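Local coordinates for protein endoglucanase (Thermotoga maritima, PDB 1VHO) that is of unconfirmed function but, as a member of the M42 peptidase family, probably acts as an aminopeptidase dependent on two divalent metal ions, at residues I109-L121 / V130-L142. Numbering follows the deposited sequence.
Sequences IERGVIGMLAPHL and VPTYDEIFVDLSL. Unlike the reference sequence in segment 130-142: Pro131 (reference Leu).
Gly115 N donates to Phe137 O at 2.8 Å where the type II turn Val113–Met116 meets strand 137-139. A water extends the join, donating to Val113 O and Met116 O and accepting from Asp139 N. Gly115 CA lies over one face of the Phe137 ring, 3.8 Å from its centroid and 23° off the normal, a CH-pi contact. Pro131 CG, of the same segment as the ring, lies against the opposite face toward its rim; this proline differs from the reference sequence. Leu117 CD2 comes to the edge near the ring plane, 3.8 Å from Phe137 CE1. With chi1 at 70°, the Phe137 ring is turned back against Gly115. Strands 108-113 and 137-139 are the two outermost strands of a six-stranded antiparallel sheet, and the turn following 108-113 bonds to the other edge strand, away from the predicted metal site. Ile114 CG2 meets Ile136 CG2 at 3.8 Å; Ile114 also touches Ala98, and Ile136 touches Tyr97. Further along, Asp139 OD2 accepts a nearly straight bond from Ala118 N (2.8 Å), which arrives from above the carboxylate plane. Asp139 OD1 accepts from Ser141 N, closing an Asx turn, from Ser141 OG, and from Gln81 NE2. Replacing this aspartate by alanine removes both acceptors, and is likely to leave Ala118 N without its protein partner and the 3-10 segment 140-142 less firmly anchored. Ala118 CB packs on Leu142 CD2 at 3.8 Å.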
# COMPACT_ATOMS: atom_id res chain seq x y z
N ILE A 109 13.49 19.23 -4.69
CA ILE A 109 12.87 18.26 -5.60
C ILE A 109 12.93 18.77 -7.02
O ILE A 109 12.60 19.95 -7.23
CB ILE A 109 11.39 18.10 -5.13
CG1 ILE A 109 11.44 17.53 -3.70
CG2 ILE A 109 10.62 17.18 -6.06
CD1 ILE A 109 10.04 17.31 -3.10
N GLU A 110 13.39 17.97 -7.96
CA GLU A 110 13.41 18.37 -9.37
C GLU A 110 12.31 17.55 -10.07
O GLU A 110 12.11 16.37 -9.71
CB GLU A 110 14.75 18.02 -10.03
CG GLU A 110 15.94 18.75 -9.41
CD GLU A 110 16.19 20.09 -10.07
OE1 GLU A 110 15.43 20.48 -11.00
OE2 GLU A 110 17.16 20.77 -9.66
N ARG A 111 11.57 18.12 -10.97
CA ARG A 111 10.50 17.46 -11.68
C ARG A 111 10.79 17.25 -13.15
O ARG A 111 11.33 18.17 -13.79
CB ARG A 111 9.23 18.34 -11.54
CG ARG A 111 8.74 18.23 -10.08
CD ARG A 111 7.57 19.18 -9.83
NE ARG A 111 7.22 19.04 -8.41
CZ ARG A 111 7.85 19.68 -7.44
NH1 ARG A 111 7.47 19.46 -6.19
NH2 ARG A 111 8.83 20.56 -7.69
N GLY A 112 10.46 16.09 -13.68
CA GLY A 112 10.75 15.89 -15.11
C GLY A 112 9.85 14.81 -15.63
O GLY A 112 9.00 14.29 -14.91
N VAL A 113 10.05 14.49 -16.91
CA VAL A 113 9.26 13.49 -17.59
C VAL A 113 10.17 12.42 -18.19
O VAL A 113 11.11 12.77 -18.91
CB VAL A 113 8.48 14.17 -18.75
CG1 VAL A 113 7.66 13.15 -19.54
CG2 VAL A 113 7.58 15.28 -18.21
N ILE A 114 9.90 11.17 -17.80
CA ILE A 114 10.71 10.06 -18.30
C ILE A 114 10.65 9.98 -19.83
O ILE A 114 9.59 10.13 -20.48
CB ILE A 114 10.21 8.72 -17.71
CG1 ILE A 114 10.55 8.65 -16.21
CG2 ILE A 114 10.83 7.54 -18.46
CD1 ILE A 114 9.89 7.48 -15.54
N GLY A 115 11.83 9.92 -20.44
CA GLY A 115 11.99 9.80 -21.86
C GLY A 115 11.78 11.05 -22.69
O GLY A 115 11.93 11.01 -23.91
N MSE A 116 11.48 12.21 -22.07
CA MSE A 116 11.27 13.40 -22.80
C MSE A 116 12.59 14.09 -23.15
O MSE A 116 13.36 14.40 -22.27
CB MSE A 116 10.42 14.43 -21.99
CG MSE A 116 10.08 15.65 -22.90
SE MSE A 116 8.87 16.78 -21.81
CE MSE A 116 10.10 17.68 -20.78
N LEU A 117 12.78 14.46 -24.41
CA LEU A 117 13.99 15.19 -24.79
C LEU A 117 13.70 16.69 -24.81
O LEU A 117 12.60 17.09 -25.20
CB LEU A 117 14.39 14.84 -26.26
CG LEU A 117 14.77 13.36 -26.47
CD1 LEU A 117 14.98 13.04 -27.95
CD2 LEU A 117 15.99 13.04 -25.64
N ALA A 118 14.69 17.49 -24.46
CA ALA A 118 14.56 18.94 -24.57
C ALA A 118 14.49 19.26 -26.09
O ALA A 118 15.03 18.47 -26.89
CB ALA A 118 15.85 19.61 -24.07
N PRO A 119 13.77 20.28 -26.49
CA PRO A 119 13.68 20.62 -27.91
C PRO A 119 15.05 20.62 -28.57
O PRO A 119 15.96 21.29 -28.10
CB PRO A 119 13.06 22.00 -27.90
CG PRO A 119 12.22 22.02 -26.61
CD PRO A 119 13.08 21.27 -25.62
N HIS A 120 15.21 19.83 -29.64
CA HIS A 120 16.48 19.78 -30.35
C HIS A 120 16.24 19.16 -31.74
O HIS A 120 15.48 18.18 -31.85
CB HIS A 120 17.45 18.84 -29.55
CG HIS A 120 18.80 18.87 -30.21
ND1 HIS A 120 19.71 19.89 -30.07
CD2 HIS A 120 19.33 18.00 -31.15
CE1 HIS A 120 20.78 19.65 -30.84
NE2 HIS A 120 20.57 18.52 -31.47
N LEU A 121 16.75 19.77 -32.79
CA LEU A 121 16.62 19.22 -34.15
C LEU A 121 17.74 18.16 -34.29
O LEU A 121 18.93 18.49 -34.33
CB LEU A 121 16.75 20.24 -35.25
CG LEU A 121 16.69 19.71 -36.70
CD1 LEU A 121 15.38 19.02 -37.01
CD2 LEU A 121 16.89 20.89 -37.68
N VAL A 130 21.36 9.69 -28.01
CA VAL A 130 20.06 9.54 -27.35
C VAL A 130 19.92 8.13 -26.82
O VAL A 130 20.18 7.18 -27.55
CB VAL A 130 18.92 9.88 -28.34
CG1 VAL A 130 17.56 9.73 -27.67
CG2 VAL A 130 19.08 11.32 -28.85
N PRO A 131 19.57 7.98 -25.55
CA PRO A 131 19.44 6.68 -24.92
C PRO A 131 18.64 5.69 -25.73
O PRO A 131 17.65 6.02 -26.36
CB PRO A 131 18.80 7.00 -23.57
CG PRO A 131 19.32 8.37 -23.25
CD PRO A 131 19.29 9.08 -24.59
N THR A 132 19.03 4.42 -25.67
CA THR A 132 18.35 3.35 -26.40
C THR A 132 16.95 3.12 -25.87
O THR A 132 16.73 3.20 -24.65
CB THR A 132 19.16 2.04 -26.34
OG1 THR A 132 20.55 2.36 -26.52
CG2 THR A 132 18.73 1.11 -27.45
N TYR A 133 16.00 2.82 -26.74
CA TYR A 133 14.61 2.58 -26.48
C TYR A 133 14.23 2.03 -25.12
O TYR A 133 13.26 2.49 -24.50
CB TYR A 133 14.05 1.56 -27.52
N ASP A 134 14.90 0.99 -24.65
CA ASP A 134 14.57 0.39 -23.37
C ASP A 134 14.96 1.17 -22.13
O ASP A 134 14.30 1.01 -21.10
CB ASP A 134 15.22 -1.00 -23.29
CG ASP A 134 16.71 -0.91 -23.56
OD1 ASP A 134 17.14 -0.86 -24.74
OD2 ASP A 134 17.48 -0.89 -22.58
N GLU A 135 16.00 1.99 -22.17
CA GLU A 135 16.42 2.74 -21.00
C GLU A 135 15.41 3.78 -20.50
O GLU A 135 14.70 4.44 -21.24
CB GLU A 135 17.73 3.48 -21.23
CG GLU A 135 18.88 2.66 -21.78
CD GLU A 135 20.08 3.54 -22.09
OE1 GLU A 135 20.34 3.78 -23.29
OE2 GLU A 135 20.74 3.99 -21.12
N ILE A 136 15.43 3.91 -19.18
CA ILE A 136 14.57 4.89 -18.49
C ILE A 136 15.48 6.10 -18.26
O ILE A 136 16.47 5.94 -17.58
CB ILE A 136 14.17 4.38 -17.10
CG1 ILE A 136 13.53 2.99 -17.23
CG2 ILE A 136 13.21 5.35 -16.40
CD1 ILE A 136 12.43 2.96 -18.25
N PHE A 137 15.16 7.26 -18.83
CA PHE A 137 16.06 8.39 -18.61
C PHE A 137 15.31 9.71 -18.50
O PHE A 137 14.14 9.80 -18.83
CB PHE A 137 17.03 8.52 -19.83
CG PHE A 137 16.40 8.97 -21.10
CD1 PHE A 137 16.39 10.31 -21.47
CD2 PHE A 137 15.77 8.07 -21.96
CE1 PHE A 137 15.79 10.72 -22.64
CE2 PHE A 137 15.16 8.46 -23.14
CZ PHE A 137 15.17 9.82 -23.48
N VAL A 138 16.04 10.72 -18.05
CA VAL A 138 15.51 12.09 -18.01
C VAL A 138 16.60 12.96 -18.65
O VAL A 138 17.78 12.54 -18.58
CB VAL A 138 15.09 12.61 -16.66
CG1 VAL A 138 13.84 11.83 -16.20
CG2 VAL A 138 16.18 12.59 -15.60
N ASP A 139 16.20 13.99 -19.36
CA ASP A 139 17.11 14.91 -20.04
C ASP A 139 17.49 16.00 -19.03
O ASP A 139 16.66 16.84 -18.67
CB ASP A 139 16.42 15.49 -21.28
CG ASP A 139 17.32 16.34 -22.17
OD1 ASP A 139 18.25 16.99 -21.65
OD2 ASP A 139 17.03 16.38 -23.39
N LEU A 140 18.71 15.95 -18.54
CA LEU A 140 19.26 16.87 -17.54
C LEU A 140 19.31 18.32 -17.93
O LEU A 140 19.28 19.21 -17.06
CB LEU A 140 20.67 16.42 -17.15
CG LEU A 140 20.85 15.51 -15.94
CD1 LEU A 140 19.61 14.71 -15.59
CD2 LEU A 140 22.04 14.58 -16.19
N SER A 141 19.27 18.64 -19.24
CA SER A 141 19.29 20.03 -19.65
C SER A 141 17.98 20.70 -19.28
O SER A 141 17.88 21.93 -19.38
CB SER A 141 19.57 20.14 -21.16
OG SER A 141 18.47 19.66 -21.86
N LEU A 142 16.94 19.94 -18.93
CA LEU A 142 15.66 20.44 -18.51
C LEU A 142 15.58 20.68 -17.00
O LEU A 142 14.57 21.24 -16.55
CB LEU A 142 14.52 19.48 -18.90
CG LEU A 142 14.28 19.35 -20.42
CD1 LEU A 142 13.30 18.27 -20.76
CD2 LEU A 142 13.86 20.67 -21.04
O HOH W 1 13.31 14.27 -19.54
O HOH W 2 17.34 17.14 -26.11